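Local coordinates for putative sortase (Streptococcus pneumoniae, PDB 2W1J), which probably catalyses, as a class C sortase, the covalent linking of pilin subunits during assembly of the pneumococcal pilus, at residues Val69-Ile74 with Val172-Cys177; Val76-Tyr81 with Ile112-Gly117; Phe136-Ile141 with Met145-Asp150. All coordinates share one frame; numbering follows the deposited sequence.

Overall arrangement
From the N terminus, strand 65-71 supplies the first half of interaction 1 and leads directly into strand 76-82, the first half of interaction 2. That second contact closes a loop of 30 residues at segment 112-117, near the C-terminal end of strand 108-113. Interaction 3 follows in series, a hairpin contact between strands 135-139 and 144-155 with just three residues between its segments. Strand 170-178 then returns to segment 69-74, so interaction 1 closes the longest loop, 97 residues, and encloses both others; none of them cross. Interactions 1 and 2 have centres about 7 Å apart, and interaction 3 abuts the first through strand pairing of 65-71 with 135-139.

Interaction 1 of 3, residues Val69-Ile74 with Val172-Cys177; sequences VEIPVI and VTLLTC
Leu174 reaches from strand 170-178 to Val69 and Ile71 of strand 65-71 across the interior of the sortase β-barrel. The two strands are not neighbours: three others separate them whichever way the closed sheet is followed, and the Val69 and Leu174 CA atoms remain 9.3 Å apart. No backbone hydrogen bond joins the segments, so the contact is made entirely by aliphatic branches.

Leu174 gives up the most surface, and its two methyls divide the work. Its chain runs out fully extended at the second torsion (chi2 179°), which places CD1 at the far end of the side chain. There it meets Ile71 CD1 at 3.7 Å, tip to tip, since Ile71 is likewise drawn out straight (chi2 172°) toward the opposing strand. The other branch of Leu174 turns to Val69: CD2 lies 4.1 Å from Val69 CG2, and these two side chains pass alongside in opposite directions instead of meeting end on. Leu174 is thereby fitted to two alternate residues of one strand, both of which point inward.

Further packing surrounds this small core. Phe136 touches both Ile71 and Leu174, Leu130 also packs on Ile71, and Leu78 lies against Val69. On its own side, strand 170-178 is held in the sheet by backbone bonds from Thr173 to Ala110 and Ile112. The sequence from Thr173 to Cys177 matches the TLxTC signature of sortases; Leu174, the signature leucine, points into the barrel core, while Cys177 lies farther along the strand. Just after Ile71, strand 65-71 gives way to a short 3-10 turn, closed where Ile74 N donates to Ile71 O at 3.2 Å.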
ATOM      1  N   VAL A  69       6.087  -1.470   3.130  1.00  5.22           N
ATOM      2  CA  VAL A  69       5.203  -1.279   4.267  1.00  5.63           C
ATOM      3  C   VAL A  69       5.719  -2.103   5.434  1.00  5.31           C
ATOM      4  O   VAL A  69       5.885  -3.329   5.330  1.00  5.89           O
ATOM      5  CB  VAL A  69       3.731  -1.645   3.922  1.00  6.34           C
ATOM      6  CG1 VAL A  69       3.601  -3.069   3.394  1.00  8.96           C
ATOM      7  CG2 VAL A  69       2.814  -1.377   5.107  1.00  8.78           C
ATOM      8  N   GLU A  70       5.985  -1.418   6.537  1.00  4.82           N
ATOM      9  CA  GLU A  70       6.609  -2.005   7.714  1.00  5.07           C
ATOM     10  C   GLU A  70       5.599  -1.990   8.861  1.00  4.39           C
ATOM     11  O   GLU A  70       5.061  -0.927   9.207  1.00  4.55           O
ATOM     12  CB  GLU A  70       7.847  -1.179   8.082  1.00  5.11           C
ATOM     13  CG  GLU A  70       8.621  -1.737   9.266  1.00  6.86           C
ATOM     14  CD  GLU A  70       9.679  -0.783   9.792  1.00  9.15           C
ATOM     15  OE1 GLU A  70       9.769   0.366   9.305  1.00  8.11           O
ATOM     16  OE2 GLU A  70      10.414  -1.196  10.714  1.00 12.28           O
ATOM     17  N   ILE A  71       5.343  -3.156   9.446  1.00  4.55           N
ATOM     18  CA  ILE A  71       4.388  -3.245  10.543  1.00  4.39           C
ATOM     19  C   ILE A  71       5.094  -3.982  11.680  1.00  4.77           C
ATOM     20  O   ILE A  71       5.018  -5.210  11.800  1.00  4.22           O
ATOM     21  CB  ILE A  71       3.098  -3.988  10.144  1.00  4.17           C
ATOM     22  CG1 ILE A  71       2.626  -3.596   8.735  1.00  4.52           C
ATOM     23  CG2 ILE A  71       2.021  -3.762  11.206  1.00  4.60           C
ATOM     24  CD1 ILE A  71       1.477  -4.448   8.214  1.00  6.81           C
ATOM     25  N   PRO A  72       5.849  -3.238  12.495  1.00  5.19           N
ATOM     26  CA  PRO A  72       6.749  -3.880  13.453  1.00  5.70           C
ATOM     27  C   PRO A  72       6.057  -4.850  14.412  1.00  5.37           C
ATOM     28  O   PRO A  72       6.622  -5.891  14.747  1.00  5.36           O
ATOM     29  CB  PRO A  72       7.350  -2.686  14.204  1.00  6.44           C
ATOM     30  CG  PRO A  72       7.355  -1.594  13.195  1.00  7.16           C
ATOM     31  CD  PRO A  72       6.080  -1.785  12.417  1.00  6.30           C
ATOM     32  N   VAL A  73       4.843  -4.547  14.847  1.00  5.23           N
ATOM     33  CA  VAL A  73       4.228  -5.339  15.903  1.00  6.49           C
ATOM     34  C   VAL A  73       3.914  -6.767  15.432  1.00  6.15           C
ATOM     35  O   VAL A  73       3.818  -7.678  16.251  1.00  7.20           O
ATOM     36  CB  VAL A  73       2.991  -4.611  16.493  1.00  6.95           C
ATOM     37  CG1 VAL A  73       1.852  -4.544  15.486  1.00  8.66           C
ATOM     38  CG2 VAL A  73       2.551  -5.235  17.803  1.00  9.54           C
ATOM     39  N   ILE A  74       3.761  -6.973  14.121  1.00  5.31           N
ATOM     40  CA  ILE A  74       3.582  -8.319  13.569  1.00  5.67           C
ATOM     41  C   ILE A  74       4.744  -8.735  12.661  1.00  5.22           C
ATOM     42  O   ILE A  74       4.629  -9.674  11.869  1.00  5.47           O
ATOM     43  CB  ILE A  74       2.242  -8.472  12.818  1.00  5.06           C
ATOM     44  CG1 ILE A  74       2.074  -7.385  11.751  1.00  5.87           C
ATOM     45  CG2 ILE A  74       1.080  -8.454  13.812  1.00  7.42           C
ATOM     46  CD1 ILE A  74       0.881  -7.630  10.828  1.00  7.21           C
ATOM     47  N   VAL A 172      -3.986   5.513   5.086  1.00  3.78           N
ATOM     48  CA  VAL A 172      -3.550   4.340   4.336  1.00  4.07           C
ATOM     49  C   VAL A 172      -4.361   3.166   4.870  1.00  3.93           C
ATOM     50  O   VAL A 172      -4.474   2.988   6.089  1.00  4.94           O
ATOM     51  CB  VAL A 172      -2.038   4.066   4.498  1.00  4.08           C
ATOM     52  CG1 VAL A 172      -1.667   2.695   3.936  1.00  4.85           C
ATOM     53  CG2 VAL A 172      -1.230   5.160   3.807  1.00  5.08           C
ATOM     54  N   THR A 173      -4.938   2.386   3.960  1.00  3.71           N
ATOM     55  CA  THR A 173      -5.622   1.151   4.332  1.00  4.17           C
ATOM     56  C   THR A 173      -4.833  -0.044   3.822  1.00  4.17           C
ATOM     57  O   THR A 173      -4.394  -0.079   2.665  1.00  4.81           O
ATOM     58  CB  THR A 173      -7.066   1.126   3.795  1.00  4.76           C
ATOM     59  OG1 THR A 173      -7.814   2.165   4.441  1.00  5.09           O
ATOM     60  CG2 THR A 173      -7.752  -0.229   4.034  1.00  6.37           C
ATOM     61  N   LEU A 174      -4.648  -1.012   4.715  1.00  4.25           N
ATOM     62  CA  LEU A 174      -4.060  -2.305   4.404  1.00  4.60           C
ATOM     63  C   LEU A 174      -5.209  -3.285   4.186  1.00  4.39           C
ATOM     64  O   LEU A 174      -6.096  -3.423   5.035  1.00  4.97           O
ATOM     65  CB  LEU A 174      -3.139  -2.744   5.541  1.00  5.84           C
ATOM     66  CG  LEU A 174      -2.156  -1.667   6.020  1.00  4.65           C
ATOM     67  CD1 LEU A 174      -1.321  -2.220   7.162  1.00  6.15           C
ATOM     68  CD2 LEU A 174      -1.262  -1.212   4.889  1.00  7.18           C
ATOM     69  N   LEU A 175      -5.194  -3.924   3.015  1.00  4.84           N
ATOM     70  CA  LEU A 175      -6.313  -4.713   2.516  0.50  4.70           C
ATOM     71  C   LEU A 175      -5.903  -6.171   2.318  1.00  4.50           C
ATOM     72  O   LEU A 175      -4.903  -6.442   1.657  1.00  4.58           O
ATOM     73  CB  LEU A 175      -6.753  -4.124   1.172  0.50  4.86           C
ATOM     74  CG  LEU A 175      -7.762  -4.882   0.313  0.50  3.95           C
ATOM     75  CD1 LEU A 175      -9.084  -4.985   1.052  0.50  5.43           C
ATOM     76  CD2 LEU A 175      -7.958  -4.211  -1.040  0.50  3.57           C
ATOM     77  N   THR A 176      -6.690  -7.099   2.867  1.00  4.33           N
ATOM     78  CA  THR A 176      -6.453  -8.521   2.611  1.00  4.84           C
ATOM     79  C   THR A 176      -7.778  -9.273   2.599  1.00  4.76           C
ATOM     80  O   THR A 176      -8.836  -8.676   2.790  1.00  5.22           O
ATOM     81  CB  THR A 176      -5.445  -9.102   3.617  1.00  5.15           C
ATOM     82  OG1 THR A 176      -4.985 -10.375   3.159  1.00  6.23           O
ATOM     83  CG2 THR A 176      -6.048  -9.241   5.011  1.00  6.59           C
ATOM     84  N   CYS A 177      -7.719 -10.579   2.371  0.50  4.64           N
ATOM     85  CA  CYS A 177      -8.931 -11.392   2.401  0.50  4.71           C
ATOM     86  C   CYS A 177      -9.211 -11.910   3.802  0.50  4.70           C
ATOM     87  O   CYS A 177      -8.297 -12.066   4.614  0.50  5.75           O
ATOM     88  CB  CYS A 177      -8.820 -12.563   1.425  0.50  5.27           C
ATOM     89  SG  CYS A 177      -8.768 -12.035  -0.290  0.50  4.13           S
TER

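Interaction 2 of 3, residues Val76-Tyr81 with Ile112-Gly117; sequences VDLPVY and ITAHTG
A buried, wholly apolar contact joins Leu78 and Val80 of strand 76-82 to Ala114 and Ile112 in segment 112-117, near the C-terminal end of strand 108-113. In the curled sheet of the sortase β-barrel these strands are separated by the short strand 93-95, and they meet through side chains alone. Pro79 and Tyr81 make backbone hydrogen bonds to Ala93 of that intervening strand, while Leu78 and Val80 turn inward to bridge the concave side. The CA atoms of Val80 and Ile112 are 7.6 Å apart and those of Leu78 and Ala114 9.0 Å, so the backbones diverge toward the loop.

On strand 76-82 the longer side chain, Leu78, spans the wider gap. It is extended at its second torsion (chi2 178°), sending CD1 forward to the single methyl of Ala114, with CD1 to CB at 4.1 Å. At the narrower end two β-branched residues meet: Val80 CG2 lies 4.1 Å from Ile112 CG2, and the side chains cross at about a right angle. With CG1 anti to the backbone N (chi1 177°), Val80 CG2 falls beside that N and is the branch that meets Ile112.

Phe124 packs against both Leu78 and Ala114, adding an aromatic wall to that pair. Beyond Ala114 the chain becomes more polar. Ala114 O accepts a hydrogen bond from Thr176 OG1, and His115 ND1 and Thr116 N both bind O3 of a glycerol, probably from the crystallisation liquor, while the His115 ring meets that of Trp44.

With methyl groups on both sides, the contact itself has no directional bond. It probably rests on van der Waals contact and the burial of apolar surface.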
ATOM      1  N   VAL A  76       6.208  -7.559  10.029  1.00  5.76           N
ATOM      2  CA  VAL A  76       5.998  -7.492   8.587  1.00  6.49           C
ATOM      3  C   VAL A  76       6.844  -6.377   7.981  1.00  6.05           C
ATOM      4  O   VAL A  76       6.924  -5.277   8.532  1.00  6.26           O
ATOM      5  CB  VAL A  76       4.513  -7.241   8.269  1.00  6.59           C
ATOM      6  CG1 VAL A  76       4.330  -6.830   6.822  1.00  8.22           C
ATOM      7  CG2 VAL A  76       3.694  -8.464   8.596  1.00  8.52           C
ATOM      8  N   ASP A  77       7.519  -6.665   6.875  1.00  6.50           N
ATOM      9  CA  ASP A  77       8.141  -5.612   6.082  1.00  8.15           C
ATOM     10  C   ASP A  77       8.084  -6.109   4.651  1.00  7.99           C
ATOM     11  O   ASP A  77       8.826  -7.020   4.272  1.00  9.33           O
ATOM     12  CB  ASP A  77       9.577  -5.321   6.530  1.00  9.41           C
ATOM     13  CG  ASP A  77      10.045  -3.916   6.140  1.00 12.04           C
ATOM     14  OD1 ASP A  77       9.300  -3.178   5.448  1.00 12.90           O
ATOM     15  OD2 ASP A  77      11.170  -3.542   6.531  1.00 15.39           O
ATOM     16  N   LEU A  78       7.165  -5.548   3.872  1.00  7.09           N
ATOM     17  CA  LEU A  78       6.916  -6.044   2.517  1.00  7.07           C
ATOM     18  C   LEU A  78       7.203  -4.977   1.481  1.00  6.30           C
ATOM     19  O   LEU A  78       6.786  -3.832   1.639  1.00  6.55           O
ATOM     20  CB  LEU A  78       5.459  -6.465   2.352  1.00  8.06           C
ATOM     21  CG  LEU A  78       5.001  -7.753   3.019  1.00  9.74           C
ATOM     22  CD1 LEU A  78       3.517  -7.924   2.738  1.00  9.61           C
ATOM     23  CD2 LEU A  78       5.795  -8.942   2.491  1.00  9.66           C
ATOM     24  N   PRO A  79       7.884  -5.355   0.395  1.00  5.98           N
ATOM     25  CA  PRO A  79       8.017  -4.418  -0.711  1.00  5.87           C
ATOM     26  C   PRO A  79       6.657  -4.178  -1.354  1.00  5.70           C
ATOM     27  O   PRO A  79       5.799  -5.079  -1.358  1.00  6.50           O
ATOM     28  CB  PRO A  79       8.936  -5.151  -1.685  1.00  6.59           C
ATOM     29  CG  PRO A  79       8.690  -6.607  -1.406  1.00  7.38           C
ATOM     30  CD  PRO A  79       8.384  -6.703   0.064  1.00  5.66           C
ATOM     31  N   VAL A  80       6.453  -2.966  -1.864  1.00  5.93           N
ATOM     32  CA  VAL A  80       5.198  -2.591  -2.503  1.00  5.52           C
ATOM     33  C   VAL A  80       5.450  -2.350  -3.984  1.00  5.75           C
ATOM     34  O   VAL A  80       6.357  -1.593  -4.356  1.00  6.32           O
ATOM     35  CB  VAL A  80       4.612  -1.298  -1.869  1.00  5.77           C
ATOM     36  CG1 VAL A  80       3.351  -0.878  -2.595  1.00  6.69           C
ATOM     37  CG2 VAL A  80       4.341  -1.495  -0.385  1.00  6.74           C
ATOM     38  N   TYR A  81       4.652  -3.000  -4.825  1.00  5.62           N
ATOM     39  CA  TYR A  81       4.750  -2.848  -6.277  1.00  5.87           C
ATOM     40  C   TYR A  81       3.498  -2.175  -6.797  1.00  6.26           C
ATOM     41  O   TYR A  81       2.462  -2.200  -6.133  1.00  7.60           O
ATOM     42  CB  TYR A  81       4.894  -4.214  -6.955  1.00  6.66           C
ATOM     43  CG  TYR A  81       6.136  -4.948  -6.531  1.00  7.09           C
ATOM     44  CD1 TYR A  81       6.129  -5.800  -5.440  1.00  9.16           C
ATOM     45  CD2 TYR A  81       7.332  -4.766  -7.213  1.00  9.83           C
ATOM     46  CE1 TYR A  81       7.279  -6.459  -5.044  1.00 10.52           C
ATOM     47  CE2 TYR A  81       8.483  -5.417  -6.822  1.00 11.98           C
ATOM     48  CZ  TYR A  81       8.452  -6.256  -5.734  1.00 12.05           C
ATOM     49  OH  TYR A  81       9.607  -6.906  -5.357  1.00 16.20           O
ATOM     50  N   ILE A 112      -2.989  -0.501   0.147  1.00  4.03           N
ATOM     51  CA  ILE A 112      -1.898  -1.449  -0.060  1.00  4.69           C
ATOM     52  C   ILE A 112      -2.442  -2.844   0.255  1.00  4.60           C
ATOM     53  O   ILE A 112      -3.028  -3.051   1.315  1.00  4.22           O
ATOM     54  CB  ILE A 112      -0.680  -1.117   0.837  1.00  5.22           C
ATOM     55  CG1 ILE A 112      -0.143   0.288   0.528  1.00  6.94           C
ATOM     56  CG2 ILE A 112       0.417  -2.183   0.667  1.00  6.23           C
ATOM     57  CD1 ILE A 112       0.993   0.716   1.425  1.00 10.52           C
ATOM     58  N   THR A 113      -2.259  -3.769  -0.685  1.00  4.21           N
ATOM     59  CA  THR A 113      -2.932  -5.068  -0.710  0.50  4.50           C
ATOM     60  C   THR A 113      -1.930  -6.212  -0.579  1.00  4.06           C
ATOM     61  O   THR A 113      -0.867  -6.160  -1.194  1.00  4.64           O
ATOM     62  CB  THR A 113      -3.580  -5.238  -2.093  0.50  4.69           C
ATOM     63  OG1 THR A 113      -4.309  -4.053  -2.439  0.50  6.09           O
ATOM     64  CG2 THR A 113      -4.486  -6.454  -2.140  0.50  5.31           C
ATOM     65  N   ALA A 114      -2.278  -7.258   0.165  1.00  3.96           N
ATOM     66  CA  ALA A 114      -1.453  -8.465   0.154  1.00  4.34           C
ATOM     67  C   ALA A 114      -2.268  -9.667   0.609  1.00  5.35           C
ATOM     68  O   ALA A 114      -3.348  -9.512   1.197  1.00  5.56           O
ATOM     69  CB  ALA A 114      -0.197  -8.293   1.024  1.00  4.08           C
ATOM     70  N   HIS A 115      -1.754 -10.860   0.334  1.00  7.74           N
ATOM     71  CA  HIS A 115      -2.481 -12.096   0.615  1.00  8.31           C
ATOM     72  C   HIS A 115      -2.571 -12.415   2.100  1.00  8.92           C
ATOM     73  O   HIS A 115      -1.741 -11.987   2.906  1.00  9.05           O
ATOM     74  CB  HIS A 115      -1.790 -13.280  -0.060  1.00  9.09           C
ATOM     75  CG  HIS A 115      -1.978 -13.343  -1.542  1.00 10.97           C
ATOM     76  ND1 HIS A 115      -3.209 -13.206  -2.148  1.00 12.51           N
ATOM     77  CD2 HIS A 115      -1.094 -13.586  -2.538  1.00 10.11           C
ATOM     78  CE1 HIS A 115      -3.072 -13.343  -3.455  1.00 13.09           C
ATOM     79  NE2 HIS A 115      -1.799 -13.582  -3.718  1.00 11.79           N
ATOM     80  N   THR A 116      -3.575 -13.221   2.438  1.00  9.57           N
ATOM     81  CA  THR A 116      -3.626 -13.939   3.707  1.00  9.24           C
ATOM     82  C   THR A 116      -3.692 -15.431   3.395  1.00  8.75           C
ATOM     83  O   THR A 116      -4.427 -15.853   2.501  1.00 10.54           O
ATOM     84  CB  THR A 116      -4.865 -13.541   4.558  1.00  9.80           C
ATOM     85  OG1 THR A 116      -4.638 -12.281   5.221  1.00 11.42           O
ATOM     86  CG2 THR A 116      -5.147 -14.586   5.611  1.00  9.57           C
ATOM     87  N   GLY A 117      -2.903 -16.229   4.109  1.00  7.35           N
ATOM     88  CA  GLY A 117      -3.024 -17.680   4.005  1.00  7.46           C
ATOM     89  C   GLY A 117      -2.226 -18.342   2.895  1.00  7.81           C
ATOM     90  O   GLY A 117      -2.428 -19.521   2.623  1.00  8.52           O
TER

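Interaction 3 of 3, residues Phe136-Ile141 with Met145-Asp150; sequences FYVHNI and MAYQVD
Met145 and Val138 face each other as a hydrogen-bonded antiparallel pair, and the methionine chain crosses its partner obliquely. Met145 CB lies 3.8 Å from Val138 O, and CG remains close to the same carbonyl. SD then passes near Asn140 ND2, which is hydrogen-bonded to Pro102 O, while Asn140 OD1 accepts from Lys142 N. A bend at the last torsion (chi3 -62°) finally carries CE to Val138 CG1 at 3.9 Å, with Asn140 ND2 at 4.0 Å.

On the sheet face bearing these side chains, Tyr147 CB lies over one face of the Phe136 ring, 3.7 Å from its centroid in a CH-pi contact, and Val149 CG2 lies at its edge. The two aromatic rings are nearly parallel (14°), yet barely overlap; Tyr147 OH is hydrogen-bonded to Asp170 OD1. On the opposite face of the sheet, Tyr137 CE1 meets Ala146 CB at 3.6 Å.

Backbone bonds fix this register: Val138 N to Met145 O is 2.8 Å and Tyr147 N to Phe136 O 2.9 Å, each returned by its partner's N-H. This alternation is that of antiparallel strands, and their short link makes the pair a β-hairpin, here in the sortase barrel wall.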
ATOM      1  N   PHE A 136       2.033   1.594  11.794  1.00  4.41           N
ATOM      2  CA  PHE A 136       2.738   1.049  10.655  1.00  4.06           C
ATOM      3  C   PHE A 136       3.416   2.174   9.899  1.00  4.23           C
ATOM      4  O   PHE A 136       3.098   3.348  10.101  1.00  4.43           O
ATOM      5  CB  PHE A 136       1.861   0.149   9.772  1.00  4.73           C
ATOM      6  CG  PHE A 136       0.687   0.836   9.119  1.00  4.58           C
ATOM      7  CD1 PHE A 136       0.820   1.425   7.868  1.00  5.15           C
ATOM      8  CD2 PHE A 136      -0.560   0.820   9.716  1.00  5.37           C
ATOM      9  CE1 PHE A 136      -0.279   2.015   7.237  1.00  4.36           C
ATOM     10  CE2 PHE A 136      -1.667   1.406   9.085  1.00  5.37           C
ATOM     11  CZ  PHE A 136      -1.523   1.996   7.844  1.00  5.11           C
ATOM     12  N   TYR A 137       4.382   1.816   9.064  1.00  4.05           N
ATOM     13  CA  TYR A 137       5.273   2.789   8.447  1.00  4.64           C
ATOM     14  C   TYR A 137       5.331   2.520   6.961  1.00  4.88           C
ATOM     15  O   TYR A 137       5.545   1.381   6.529  1.00  5.94           O
ATOM     16  CB  TYR A 137       6.671   2.727   9.083  1.00  5.04           C
ATOM     17  CG  TYR A 137       6.622   2.994  10.567  1.00  4.78           C
ATOM     18  CD1 TYR A 137       6.731   4.287  11.068  1.00  4.76           C
ATOM     19  CD2 TYR A 137       6.398   1.955  11.460  1.00  5.54           C
ATOM     20  CE1 TYR A 137       6.627   4.534  12.420  1.00  5.88           C
ATOM     21  CE2 TYR A 137       6.291   2.194  12.815  1.00  5.76           C
ATOM     22  CZ  TYR A 137       6.414   3.488  13.284  1.00  6.21           C
ATOM     23  OH  TYR A 137       6.313   3.755  14.626  1.00  7.82           O
ATOM     24  N   VAL A 138       5.122   3.565   6.178  1.00  4.82           N
ATOM     25  CA  VAL A 138       5.173   3.451   4.732  1.00  5.22           C
ATOM     26  C   VAL A 138       6.441   4.160   4.273  1.00  4.95           C
ATOM     27  O   VAL A 138       6.617   5.354   4.518  1.00  6.19           O
ATOM     28  CB  VAL A 138       3.925   4.081   4.082  1.00  5.61           C
ATOM     29  CG1 VAL A 138       4.025   4.028   2.550  1.00  8.12           C
ATOM     30  CG2 VAL A 138       2.659   3.378   4.574  1.00  7.99           C
ATOM     31  N   HIS A 139       7.341   3.404   3.653  1.00  4.97           N
ATOM     32  CA  HIS A 139       8.620   3.915   3.172  1.00  5.33           C
ATOM     33  C   HIS A 139       8.507   4.220   1.697  1.00  5.36           C
ATOM     34  O   HIS A 139       8.063   3.368   0.924  1.00  5.91           O
ATOM     35  CB  HIS A 139       9.709   2.850   3.333  1.00  5.28           C
ATOM     36  CG  HIS A 139       9.972   2.435   4.749  1.00  5.17           C
ATOM     37  ND1 HIS A 139      11.191   2.630   5.359  1.00  7.11           N
ATOM     38  CD2 HIS A 139       9.188   1.812   5.664  1.00  6.38           C
ATOM     39  CE1 HIS A 139      11.149   2.151   6.591  1.00  7.63           C
ATOM     40  NE2 HIS A 139       9.944   1.649   6.802  1.00  6.69           N
ATOM     41  N   ASN A 140       8.924   5.417   1.302  1.00  4.59           N
ATOM     42  CA  ASN A 140       9.013   5.750  -0.115  1.00  4.53           C
ATOM     43  C   ASN A 140      10.384   6.349  -0.413  1.00  4.33           C
ATOM     44  O   ASN A 140      11.231   6.401   0.480  1.00  4.55           O
ATOM     45  CB  ASN A 140       7.830   6.617  -0.578  1.00  4.75           C
ATOM     46  CG  ASN A 140       7.798   7.975   0.091  1.00  4.77           C
ATOM     47  OD1 ASN A 140       8.840   8.582   0.343  1.00  4.62           O
ATOM     48  ND2 ASN A 140       6.600   8.470   0.360  1.00  5.20           N
ATOM     49  N   ILE A 141      10.619   6.781  -1.647  1.00  4.29           N
ATOM     50  CA  ILE A 141      11.941   7.282  -2.006  1.00  4.50           C
ATOM     51  C   ILE A 141      12.363   8.516  -1.210  1.00  4.47           C
ATOM     52  O   ILE A 141      13.557   8.796  -1.091  1.00  6.06           O
ATOM     53  CB  ILE A 141      12.075   7.587  -3.513  1.00  4.47           C
ATOM     54  CG1 ILE A 141      10.929   8.489  -3.988  1.00  5.64           C
ATOM     55  CG2 ILE A 141      12.119   6.288  -4.300  1.00  5.46           C
ATOM     56  CD1 ILE A 141      11.120   9.050  -5.396  1.00  7.89           C
ATOM     57  N   MET A 145       6.856   7.423   6.436  1.00  4.52           N
ATOM     58  CA  MET A 145       5.628   8.023   6.960  1.00  4.35           C
ATOM     59  C   MET A 145       4.996   7.095   7.983  1.00  3.97           C
ATOM     60  O   MET A 145       4.828   5.902   7.718  1.00  5.70           O
ATOM     61  CB  MET A 145       4.633   8.259   5.827  1.00  4.20           C
ATOM     62  CG  MET A 145       5.195   9.127   4.705  1.00  5.08           C
ATOM     63  SD  MET A 145       3.961   9.503   3.444  1.00  6.52           S
ATOM     64  CE  MET A 145       3.556   7.866   2.839  1.00  7.12           C
ATOM     65  N   ALA A 146       4.592   7.643   9.124  1.00  3.65           N
ATOM     66  CA  ALA A 146       3.955   6.865  10.172  1.00  3.47           C
ATOM     67  C   ALA A 146       2.441   6.998  10.126  1.00  3.24           C
ATOM     68  O   ALA A 146       1.902   8.097   9.946  1.00  3.21           O
ATOM     69  CB  ALA A 146       4.475   7.297  11.540  1.00  4.04           C
ATOM     70  N   TYR A 147       1.777   5.864  10.351  1.00  3.52           N
ATOM     71  CA  TYR A 147       0.323   5.781  10.423  1.00  3.97           C
ATOM     72  C   TYR A 147      -0.094   5.050  11.694  1.00  4.04           C
ATOM     73  O   TYR A 147       0.632   4.165  12.169  1.00  4.80           O
ATOM     74  CB  TYR A 147      -0.238   5.070   9.176  1.00  4.31           C
ATOM     75  CG  TYR A 147      -0.137   5.939   7.946  1.00  3.47           C
ATOM     76  CD1 TYR A 147       1.050   6.033   7.219  1.00  4.35           C
ATOM     77  CD2 TYR A 147      -1.216   6.733   7.556  1.00  3.29           C
ATOM     78  CE1 TYR A 147       1.144   6.891   6.121  1.00  3.37           C
ATOM     79  CE2 TYR A 147      -1.125   7.604   6.474  1.00  3.12           C
ATOM     80  CZ  TYR A 147       0.054   7.670   5.755  1.00  2.58           C
ATOM     81  OH  TYR A 147       0.168   8.529   4.678  1.00  3.37           O
ATOM     82  N   GLN A 148      -1.262   5.398  12.218  1.00  3.91           N
ATOM     83  CA  GLN A 148      -1.786   4.767  13.424  1.00  3.74           C
ATOM     84  C   GLN A 148      -3.172   4.205  13.124  1.00  3.28           C
ATOM     85  O   GLN A 148      -4.053   4.926  12.654  1.00  3.75           O
ATOM     86  CB  GLN A 148      -1.840   5.785  14.553  1.00  4.09           C
ATOM     87  CG  GLN A 148      -2.398   5.244  15.857  1.00  5.43           C
ATOM     88  CD  GLN A 148      -2.426   6.329  16.916  1.00  9.03           C
ATOM     89  OE1 GLN A 148      -1.473   7.088  17.063  1.00 10.49           O
ATOM     90  NE2 GLN A 148      -3.538   6.432  17.633  1.00 10.90           N
ATOM     91  N   VAL A 149      -3.351   2.913  13.377  1.00  3.65           N
ATOM     92  CA  VAL A 149      -4.620   2.255  13.069  1.00  3.21           C
ATOM     93  C   VAL A 149      -5.747   2.907  13.854  1.00  3.38           C
ATOM     94  O   VAL A 149      -5.675   3.047  15.083  1.00  3.56           O
ATOM     95  CB  VAL A 149      -4.550   0.756  13.397  1.00  3.02           C
ATOM     96  CG1 VAL A 149      -5.911   0.101  13.146  1.00  4.27           C
ATOM     97  CG2 VAL A 149      -3.439   0.103  12.591  1.00  5.11           C
ATOM     98  N   ASP A 150      -6.810   3.287  13.150  1.00  4.24           N
ATOM     99  CA  ASP A 150      -8.004   3.840  13.799  1.00  4.52           C
ATOM    100  C   ASP A 150      -9.313   3.124  13.485  1.00  4.15           C
ATOM    101  O   ASP A 150     -10.325   3.402  14.115  1.00  4.42           O
ATOM    102  CB  ASP A 150      -8.148   5.350  13.529  1.00  4.76           C
ATOM    103  CG  ASP A 150      -8.752   5.660  12.155  1.00  6.17           C
ATOM    104  OD1 ASP A 150      -8.602   4.868  11.235  1.00  7.00           O
ATOM    105  OD2 ASP A 150      -9.404   6.724  11.990  1.00 13.23           O
TER